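Local coordinates for probable glutathione S-transferase GSTU1 (Oryza sativa, PDB 1OYJ), which catalyses, as a tau-class transferase, the conjugation of reduced glutathione to a wide range of hydrophobic electrophiles, probably including herbicides, at residues Val170-Cys182 / Val207-Val221. Sequence-based numbering, arbitrary orientation.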
ATOM      1  N   VAL A 170      -5.172  10.583  10.892  1.00 15.63           N
ATOM      2  CA  VAL A 170      -5.676  11.857  11.518  1.00 17.11           C
ATOM      3  C   VAL A 170      -6.349  12.857  10.597  1.00 16.35           C
ATOM      4  O   VAL A 170      -7.320  13.462  11.005  1.00 17.14           O
ATOM      5  CB  VAL A 170      -4.671  12.512  12.409  1.00 16.07           C
ATOM      6  CG1 VAL A 170      -3.562  13.086  11.673  1.00 17.29           C
ATOM      7  CG2 VAL A 170      -5.328  13.519  13.394  1.00 16.91           C
ATOM      8  N   PRO A 171      -5.908  13.006   9.348  1.00 16.61           N
ATOM      9  CA  PRO A 171      -6.636  13.927   8.474  1.00 17.49           C
ATOM     10  C   PRO A 171      -8.107  13.591   8.282  1.00 17.77           C
ATOM     11  O   PRO A 171      -8.946  14.488   8.153  1.00 17.75           O
ATOM     12  CB  PRO A 171      -5.850  13.917   7.173  1.00 19.34           C
ATOM     13  CG  PRO A 171      -4.436  13.423   7.603  1.00 18.49           C
ATOM     14  CD  PRO A 171      -4.719  12.430   8.685  1.00 16.32           C
ATOM     15  N   PHE A 172      -8.457  12.326   8.372  1.00 16.73           N
ATOM     16  CA  PHE A 172      -9.818  11.973   8.199  1.00 18.29           C
ATOM     17  C   PHE A 172     -10.687  12.372   9.396  1.00 18.79           C
ATOM     18  O   PHE A 172     -11.908  12.425   9.264  1.00 18.46           O
ATOM     19  CB  PHE A 172      -9.934  10.464   7.870  1.00 19.39           C
ATOM     20  CG  PHE A 172      -9.329  10.100   6.567  1.00 19.92           C
ATOM     21  CD1 PHE A 172      -8.037   9.556   6.474  1.00 19.94           C
ATOM     22  CD2 PHE A 172     -10.009  10.340   5.401  1.00 20.57           C
ATOM     23  CE1 PHE A 172      -7.543   9.275   5.212  1.00 20.88           C
ATOM     24  CE2 PHE A 172      -9.466  10.064   4.218  1.00 16.42           C
ATOM     25  CZ  PHE A 172      -8.259   9.540   4.113  1.00 18.26           C
ATOM     26  N   THR A 173     -10.044  12.679  10.532  1.00 18.07           N
ATOM     27  CA  THR A 173     -10.830  13.174  11.676  1.00 17.84           C
ATOM     28  C   THR A 173     -11.567  14.489  11.278  1.00 19.23           C
ATOM     29  O   THR A 173     -12.612  14.808  11.813  1.00 18.52           O
ATOM     30  CB  THR A 173     -10.029  13.398  12.911  1.00 18.44           C
ATOM     31  OG1 THR A 173      -9.053  14.470  12.749  1.00 15.00           O
ATOM     32  CG2 THR A 173      -9.319  12.117  13.325  1.00 21.59           C
ATOM     33  N   ALA A 174     -11.027  15.224  10.308  1.00 17.66           N
ATOM     34  CA  ALA A 174     -11.696  16.404   9.852  1.00 18.68           C
ATOM     35  C   ALA A 174     -12.972  16.146   8.999  1.00 18.42           C
ATOM     36  O   ALA A 174     -13.740  17.082   8.782  1.00 17.88           O
ATOM     37  CB  ALA A 174     -10.781  17.276   9.048  1.00 19.81           C
ATOM     38  N   TRP A 175     -13.134  14.913   8.555  1.00 18.27           N
ATOM     39  CA  TRP A 175     -14.282  14.451   7.807  1.00 17.71           C
ATOM     40  C   TRP A 175     -15.256  13.723   8.693  1.00 19.48           C
ATOM     41  O   TRP A 175     -16.326  13.325   8.215  1.00 21.40           O
ATOM     42  CB  TRP A 175     -13.798  13.536   6.661  1.00 19.20           C
ATOM     43  CG  TRP A 175     -12.837  14.176   5.727  1.00 16.73           C
ATOM     44  CD1 TRP A 175     -11.635  14.597   6.002  1.00 19.63           C
ATOM     45  CD2 TRP A 175     -13.045  14.483   4.341  1.00 21.41           C
ATOM     46  NE1 TRP A 175     -11.032  15.132   4.895  1.00 16.92           N
ATOM     47  CE2 TRP A 175     -11.890  15.069   3.860  1.00 19.40           C
ATOM     48  CE3 TRP A 175     -14.083  14.309   3.468  1.00 22.26           C
ATOM     49  CZ2 TRP A 175     -11.738  15.464   2.537  1.00 23.36           C
ATOM     50  CZ3 TRP A 175     -13.930  14.762   2.179  1.00 21.39           C
ATOM     51  CH2 TRP A 175     -12.778  15.294   1.733  1.00 21.36           C
ATOM     52  N   PHE A 176     -14.942  13.517   9.974  1.00 18.69           N
ATOM     53  CA  PHE A 176     -15.837  12.697  10.795  1.00 20.37           C
ATOM     54  C   PHE A 176     -17.259  13.329  10.819  1.00 19.99           C
ATOM     55  O   PHE A 176     -18.267  12.661  10.665  1.00 19.10           O
ATOM     56  CB  PHE A 176     -15.336  12.471  12.222  1.00 21.95           C
ATOM     57  CG  PHE A 176     -14.254  11.393  12.357  1.00 20.93           C
ATOM     58  CD1 PHE A 176     -13.754  10.717  11.255  1.00 19.67           C
ATOM     59  CD2 PHE A 176     -13.712  11.126  13.607  1.00 22.85           C
ATOM     60  CE1 PHE A 176     -12.764   9.796  11.392  1.00 22.20           C
ATOM     61  CE2 PHE A 176     -12.724  10.106  13.710  1.00 20.43           C
ATOM     62  CZ  PHE A 176     -12.257   9.515  12.632  1.00 21.34           C
ATOM     63  N   TYR A 177     -17.285  14.641  10.908  1.00 19.87           N
ATOM     64  CA  TYR A 177     -18.531  15.385  11.006  1.00 19.48           C
ATOM     65  C   TYR A 177     -19.352  15.133   9.787  1.00 19.40           C
ATOM     66  O   TYR A 177     -20.525  14.843   9.921  1.00 18.58           O
ATOM     67  CB  TYR A 177     -18.283  16.893  11.269  1.00 20.27           C
ATOM     68  CG  TYR A 177     -19.566  17.735  11.212  1.00 23.22           C
ATOM     69  CD1 TYR A 177     -20.543  17.644  12.215  1.00 25.78           C
ATOM     70  CD2 TYR A 177     -19.820  18.576  10.150  1.00 25.62           C
ATOM     71  CE1 TYR A 177     -21.771  18.427  12.156  1.00 29.55           C
ATOM     72  CE2 TYR A 177     -20.996  19.361  10.098  1.00 27.81           C
ATOM     73  CZ  TYR A 177     -21.975  19.280  11.103  1.00 31.87           C
ATOM     74  OH  TYR A 177     -23.155  20.035  11.047  1.00 35.92           O
ATOM     75  N   SER A 178     -18.730  15.209   8.613  1.00 18.30           N
ATOM     76  CA  SER A 178     -19.379  14.941   7.365  1.00 19.37           C
ATOM     77  C   SER A 178     -19.875  13.478   7.273  1.00 20.40           C
ATOM     78  O   SER A 178     -20.952  13.243   6.724  1.00 20.66           O
ATOM     79  CB  SER A 178     -18.434  15.274   6.193  1.00 19.62           C
ATOM     80  OG  SER A 178     -18.098  16.651   6.165  1.00 21.85           O
ATOM     81  N   TYR A 179     -19.107  12.544   7.813  1.00 19.91           N
ATOM     82  CA  TYR A 179     -19.536  11.152   7.821  1.00 21.28           C
ATOM     83  C   TYR A 179     -20.776  11.036   8.675  1.00 21.89           C
ATOM     84  O   TYR A 179     -21.680  10.286   8.310  1.00 22.62           O
ATOM     85  CB  TYR A 179     -18.504  10.214   8.426  1.00 21.03           C
ATOM     86  CG  TYR A 179     -17.173  10.139   7.701  1.00 20.93           C
ATOM     87  CD1 TYR A 179     -17.030  10.535   6.419  1.00 20.63           C
ATOM     88  CD2 TYR A 179     -16.109   9.617   8.311  1.00 24.92           C
ATOM     89  CE1 TYR A 179     -15.789  10.481   5.805  1.00 21.01           C
ATOM     90  CE2 TYR A 179     -14.916   9.525   7.696  1.00 24.56           C
ATOM     91  CZ  TYR A 179     -14.763   9.972   6.467  1.00 22.46           C
ATOM     92  OH  TYR A 179     -13.491   9.850   5.887  1.00 27.31           O
ATOM     93  N   GLU A 180     -20.779  11.761   9.802  1.00 22.07           N
ATOM     94  CA  GLU A 180     -21.921  11.795  10.716  1.00 23.09           C
ATOM     95  C   GLU A 180     -23.193  12.280  10.124  1.00 23.21           C
ATOM     96  O   GLU A 180     -24.258  11.603  10.243  1.00 21.95           O
ATOM     97  CB  GLU A 180     -21.658  12.570  12.025  1.00 24.11           C
ATOM     98  CG  GLU A 180     -20.696  11.848  12.941  1.00 23.23           C
ATOM     99  CD  GLU A 180     -20.235  12.652  14.145  1.00 24.78           C
ATOM    100  OE1 GLU A 180     -20.278  13.887  14.106  1.00 26.61           O
ATOM    101  OE2 GLU A 180     -19.873  12.026  15.133  1.00 28.86           O
ATOM    102  N   ARG A 181     -23.107  13.396   9.427  1.00 24.05           N
ATOM    103  CA  ARG A 181     -24.299  13.961   8.877  1.00 25.76           C
ATOM    104  C   ARG A 181     -24.777  13.142   7.686  1.00 24.89           C
ATOM    105  O   ARG A 181     -25.965  12.926   7.525  1.00 22.24           O
ATOM    106  CB  ARG A 181     -24.037  15.427   8.465  1.00 27.11           C
ATOM    107  CG  ARG A 181     -23.751  16.320   9.688  1.00 33.33           C
ATOM    108  CD  ARG A 181     -24.400  17.613   9.693  1.00 40.32           C
ATOM    109  NE  ARG A 181     -25.861  17.587   9.696  1.00 43.19           N
ATOM    110  CZ  ARG A 181     -26.598  18.360   8.908  1.00 49.44           C
ATOM    111  NH1 ARG A 181     -27.925  18.348   8.978  1.00 50.64           N
ATOM    112  NH2 ARG A 181     -26.007  19.155   8.021  1.00 51.27           N
ATOM    113  N   CYS A 182     -23.866  12.634   6.879  1.00 23.82           N
ATOM    114  CA  CYS A 182     -24.301  11.899   5.704  1.00 24.76           C
ATOM    115  C   CYS A 182     -24.656  10.455   6.017  1.00 26.06           C
ATOM    116  O   CYS A 182     -25.587   9.917   5.430  1.00 24.83           O
ATOM    117  CB  CYS A 182     -23.259  11.932   4.612  1.00 25.12           C
ATOM    118  SG  CYS A 182     -22.733  13.532   4.047  1.00 28.07           S
ATOM    119  N   VAL A 207      -1.197  19.228  13.842  1.00 18.90           N
ATOM    120  CA  VAL A 207      -2.522  18.879  13.379  1.00 17.62           C
ATOM    121  C   VAL A 207      -3.368  20.140  13.307  1.00 18.27           C
ATOM    122  O   VAL A 207      -4.152  20.305  12.392  1.00 20.77           O
ATOM    123  CB  VAL A 207      -3.169  17.781  14.340  1.00 18.19           C
ATOM    124  CG1 VAL A 207      -4.544  17.543  13.934  1.00 14.87           C
ATOM    125  CG2 VAL A 207      -2.392  16.456  14.256  1.00 16.65           C
ATOM    126  N   VAL A 208      -3.296  20.991  14.322  1.00 17.75           N
ATOM    127  CA  VAL A 208      -3.984  22.284  14.337  1.00 18.87           C
ATOM    128  C   VAL A 208      -3.581  23.091  13.094  1.00 19.22           C
ATOM    129  O   VAL A 208      -4.393  23.642  12.405  1.00 17.60           O
ATOM    130  CB  VAL A 208      -3.595  23.096  15.611  1.00 20.97           C
ATOM    131  CG1 VAL A 208      -4.146  24.539  15.621  1.00 21.65           C
ATOM    132  CG2 VAL A 208      -4.023  22.372  16.884  1.00 22.00           C
ATOM    133  N   LYS A 209      -2.296  23.101  12.801  1.00 18.24           N
ATOM    134  CA  LYS A 209      -1.836  23.831  11.665  1.00 20.87           C
ATOM    135  C   LYS A 209      -2.374  23.354  10.324  1.00 19.97           C
ATOM    136  O   LYS A 209      -2.773  24.129   9.468  1.00 20.07           O
ATOM    137  CB  LYS A 209      -0.325  23.758  11.640  1.00 21.73           C
ATOM    138  CG  LYS A 209       0.250  24.437  10.423  1.00 24.60           C
ATOM    139  CD  LYS A 209       1.654  24.851  10.720  1.00 28.63           C
ATOM    140  CE  LYS A 209       2.014  26.197  10.109  1.00 35.49           C
ATOM    141  NZ  LYS A 209       1.823  27.353  10.991  1.00 24.21           N
ATOM    142  N   HIS A 210      -2.321  22.043  10.110  1.00 18.98           N
ATOM    143  CA  HIS A 210      -2.598  21.514   8.821  1.00 17.67           C
ATOM    144  C   HIS A 210      -3.996  20.955   8.532  1.00 18.58           C
ATOM    145  O   HIS A 210      -4.314  20.705   7.383  1.00 18.75           O
ATOM    146  CB  HIS A 210      -1.455  20.533   8.515  1.00 18.35           C
ATOM    147  CG  HIS A 210      -0.141  21.252   8.287  1.00 17.26           C
ATOM    148  ND1 HIS A 210       0.012  22.167   7.275  1.00 16.71           N
ATOM    149  CD2 HIS A 210       1.068  21.130   8.871  1.00 17.13           C
ATOM    150  CE1 HIS A 210       1.246  22.664   7.328  1.00 19.66           C
ATOM    151  NE2 HIS A 210       1.910  22.038   8.278  1.00 15.63           N
ATOM    152  N   LEU A 211      -4.865  20.753   9.551  1.00 16.83           N
ATOM    153  CA  LEU A 211      -6.188  20.294   9.213  1.00 18.25           C
ATOM    154  C   LEU A 211      -7.221  21.450   9.092  1.00 19.44           C
ATOM    155  O   LEU A 211      -7.252  22.301   9.919  1.00 18.07           O
ATOM    156  CB  LEU A 211      -6.674  19.366  10.222  1.00 18.25           C
ATOM    157  CG  LEU A 211      -5.859  18.062  10.397  1.00 21.70           C
ATOM    158  CD1 LEU A 211      -6.732  16.996  11.106  1.00 25.38           C
ATOM    159  CD2 LEU A 211      -5.369  17.580   9.060  1.00 22.74           C
ATOM    160  N   PRO A 212      -8.109  21.434   8.113  1.00 19.78           N
ATOM    161  CA  PRO A 212      -9.192  22.419   8.107  1.00 19.87           C
ATOM    162  C   PRO A 212     -10.203  21.995   9.174  1.00 20.21           C
ATOM    163  O   PRO A 212     -10.128  20.888   9.696  1.00 17.77           O
ATOM    164  CB  PRO A 212      -9.802  22.290   6.765  1.00 21.70           C
ATOM    165  CG  PRO A 212      -9.145  21.131   6.132  1.00 23.07           C
ATOM    166  CD  PRO A 212      -8.205  20.473   7.034  1.00 21.10           C
ATOM    167  N   SER A 213     -11.152  22.875   9.454  1.00 19.00           N
ATOM    168  CA  SER A 213     -12.158  22.594  10.425  1.00 19.77           C
ATOM    169  C   SER A 213     -13.194  21.599   9.862  1.00 17.70           C
ATOM    170  O   SER A 213     -13.431  21.538   8.665  1.00 18.61           O
ATOM    171  CB  SER A 213     -12.847  23.898  10.794  1.00 19.07           C
ATOM    172  OG  SER A 213     -13.701  24.344   9.774  1.00 17.43           O
ATOM    173  N   PRO A 214     -13.891  20.900  10.717  1.00 19.26           N
ATOM    174  CA  PRO A 214     -14.957  20.017  10.196  1.00 19.48           C
ATOM    175  C   PRO A 214     -16.007  20.746   9.368  1.00 20.28           C
ATOM    176  O   PRO A 214     -16.575  20.160   8.414  1.00 19.52           O
ATOM    177  CB  PRO A 214     -15.592  19.442  11.460  1.00 20.60           C
ATOM    178  CG  PRO A 214     -14.549  19.645  12.564  1.00 21.03           C
ATOM    179  CD  PRO A 214     -13.740  20.826  12.203  1.00 19.40           C
ATOM    180  N   GLU A 215     -16.264  22.025   9.695  1.00 20.22           N
ATOM    181  CA  GLU A 215     -17.297  22.752   9.000  1.00 21.44           C
ATOM    182  C   GLU A 215     -16.800  23.100   7.599  1.00 21.78           C
ATOM    183  O   GLU A 215     -17.513  23.045   6.621  1.00 21.08           O
ATOM    184  CB  GLU A 215     -17.604  24.057   9.783  1.00 24.26           C
ATOM    185  CG  GLU A 215     -18.342  23.875  11.099  1.00 27.21           C
ATOM    186  CD  GLU A 215     -17.411  23.562  12.283  1.00 33.35           C
ATOM    187  OE1 GLU A 215     -16.149  23.568  12.150  1.00 31.41           O
ATOM    188  OE2 GLU A 215     -17.979  23.211  13.359  1.00 40.99           O
ATOM    189  N   LYS A 216     -15.543  23.461   7.482  1.00 20.81           N
ATOM    190  CA  LYS A 216     -15.031  23.714   6.157  1.00 19.96           C
ATOM    191  C   LYS A 216     -15.056  22.480   5.254  1.00 19.36           C
ATOM    192  O   LYS A 216     -15.418  22.551   4.079  1.00 18.83           O
ATOM    193  CB  LYS A 216     -13.612  24.227   6.275  1.00 18.78           C
ATOM    194  CG  LYS A 216     -13.132  24.729   4.938  1.00 21.02           C
ATOM    195  CD  LYS A 216     -12.311  25.870   4.934  1.00 24.02           C
ATOM    196  CE  LYS A 216     -11.932  26.250   3.488  1.00 24.29           C
ATOM    197  NZ  LYS A 216     -11.276  27.485   3.474  1.00 24.98           N
ATOM    198  N   VAL A 217     -14.775  21.331   5.819  1.00 17.39           N
ATOM    199  CA  VAL A 217     -14.831  20.084   5.067  1.00 18.94           C
ATOM    200  C   VAL A 217     -16.247  19.755   4.724  1.00 18.94           C
ATOM    201  O   VAL A 217     -16.509  19.388   3.605  1.00 19.23           O
ATOM    202  CB  VAL A 217     -14.154  18.902   5.809  1.00 20.01           C
ATOM    203  CG1 VAL A 217     -14.360  17.536   5.127  1.00 19.47           C
ATOM    204  CG2 VAL A 217     -12.665  19.127   5.952  1.00 20.10           C
ATOM    205  N   TYR A 218     -17.180  20.020   5.612  1.00 20.19           N
ATOM    206  CA  TYR A 218     -18.585  19.700   5.302  1.00 21.20           C
ATOM    207  C   TYR A 218     -19.076  20.529   4.140  1.00 23.08           C
ATOM    208  O   TYR A 218     -19.909  20.069   3.370  1.00 22.43           O
ATOM    209  CB  TYR A 218     -19.495  19.940   6.453  1.00 21.33           C
ATOM    210  CG  TYR A 218     -20.954  19.463   6.267  1.00 25.18           C
ATOM    211  CD1 TYR A 218     -21.238  18.193   5.843  1.00 27.04           C
ATOM    212  CD2 TYR A 218     -22.014  20.306   6.529  1.00 28.76           C
ATOM    213  CE1 TYR A 218     -22.523  17.750   5.708  1.00 32.71           C
ATOM    214  CE2 TYR A 218     -23.331  19.861   6.373  1.00 34.89           C
ATOM    215  CZ  TYR A 218     -23.550  18.589   5.967  1.00 32.61           C
ATOM    216  OH  TYR A 218     -24.804  18.102   5.777  1.00 42.06           O
ATOM    217  N   ASP A 219     -18.601  21.768   4.074  1.00 24.97           N
ATOM    218  CA  ASP A 219     -18.932  22.674   2.982  1.00 26.80           C
ATOM    219  C   ASP A 219     -18.329  22.188   1.677  1.00 25.65           C
ATOM    220  O   ASP A 219     -18.984  22.151   0.604  1.00 28.39           O
ATOM    221  CB  ASP A 219     -18.423  24.041   3.368  1.00 28.82           C
ATOM    222  CG  ASP A 219     -19.420  24.788   4.222  1.00 32.84           C
ATOM    223  OD1 ASP A 219     -20.634  24.392   4.303  1.00 38.99           O
ATOM    224  OD2 ASP A 219     -19.037  25.759   4.869  1.00 41.73           O
ATOM    225  N   PHE A 220     -17.120  21.683   1.737  1.00 24.94           N
ATOM    226  CA  PHE A 220     -16.523  21.083   0.524  1.00 24.99           C
ATOM    227  C   PHE A 220     -17.349  19.814   0.100  1.00 25.05           C
ATOM    228  O   PHE A 220     -17.607  19.621  -1.095  1.00 25.69           O
ATOM    229  CB  PHE A 220     -15.093  20.745   0.771  1.00 22.85           C
ATOM    230  CG  PHE A 220     -14.396  20.243  -0.391  1.00 24.45           C
ATOM    231  CD1 PHE A 220     -14.000  21.094  -1.385  1.00 28.94           C
ATOM    232  CD2 PHE A 220     -14.084  18.909  -0.497  1.00 27.22           C
ATOM    233  CE1 PHE A 220     -13.379  20.613  -2.531  1.00 26.83           C
ATOM    234  CE2 PHE A 220     -13.427  18.434  -1.590  1.00 28.01           C
ATOM    235  CZ  PHE A 220     -13.054  19.315  -2.616  1.00 26.82           C
ATOM    236  N   VAL A 221     -17.780  18.995   1.059  1.00 24.26           N
ATOM    237  CA  VAL A 221     -18.520  17.800   0.720  1.00 25.99           C
ATOM    238  C   VAL A 221     -19.793  18.253   0.010  1.00 29.00           C
ATOM    239  O   VAL A 221     -20.338  17.570  -0.863  1.00 27.80           O
ATOM    240  CB  VAL A 221     -18.865  17.059   1.949  1.00 26.09           C
ATOM    241  CG1 VAL A 221     -19.915  16.038   1.693  1.00 29.03           C
ATOM    242  CG2 VAL A 221     -17.616  16.400   2.458  1.00 21.98           C
TER
HETATM  243  O   HOH W   1     -16.436  17.329   8.284  1.00 28.68           O
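Y218 runs past S178, Y177 and R181, roughly along helix 176-182. With CG anti to the backbone N (chi1 -173°), the ring is carried across S178 toward R181. CB sits 3.6 Å from S178 OG, which also comes to the ring edge near CD1. CG and CD2 receive the edge of Y177 through its CE2, an edge-to-face pair with planes at 76°. Further out, CE1 meets R181 CB and CZ meets R181 CD, while Y218 CE2 lies 3.2 Å from R181 NH2, at the guanidinium edge; at the tip, R181 NH2 stands 2.8 Å from Y218 OH, but at an angle too poor for a hydrogen bond. Water 1 bridges the two segments: it accepts from S178 OG and donates to A174 O and to P214 O, which also accepts from Y218 N. Beyond it, V217 CG1 makes a CH-pi contact over the indole face of W175, 3.6 Å from the centroid of the five-membered ring. L211 splits its methyls, CD1 near V170 O and CD2 against P171 CA and CB. Crossing at -54°, the two helices pack within the all-helical C-terminal domain of the GST fold, where the W175 side chain lies about 7 Å from bound glutathione.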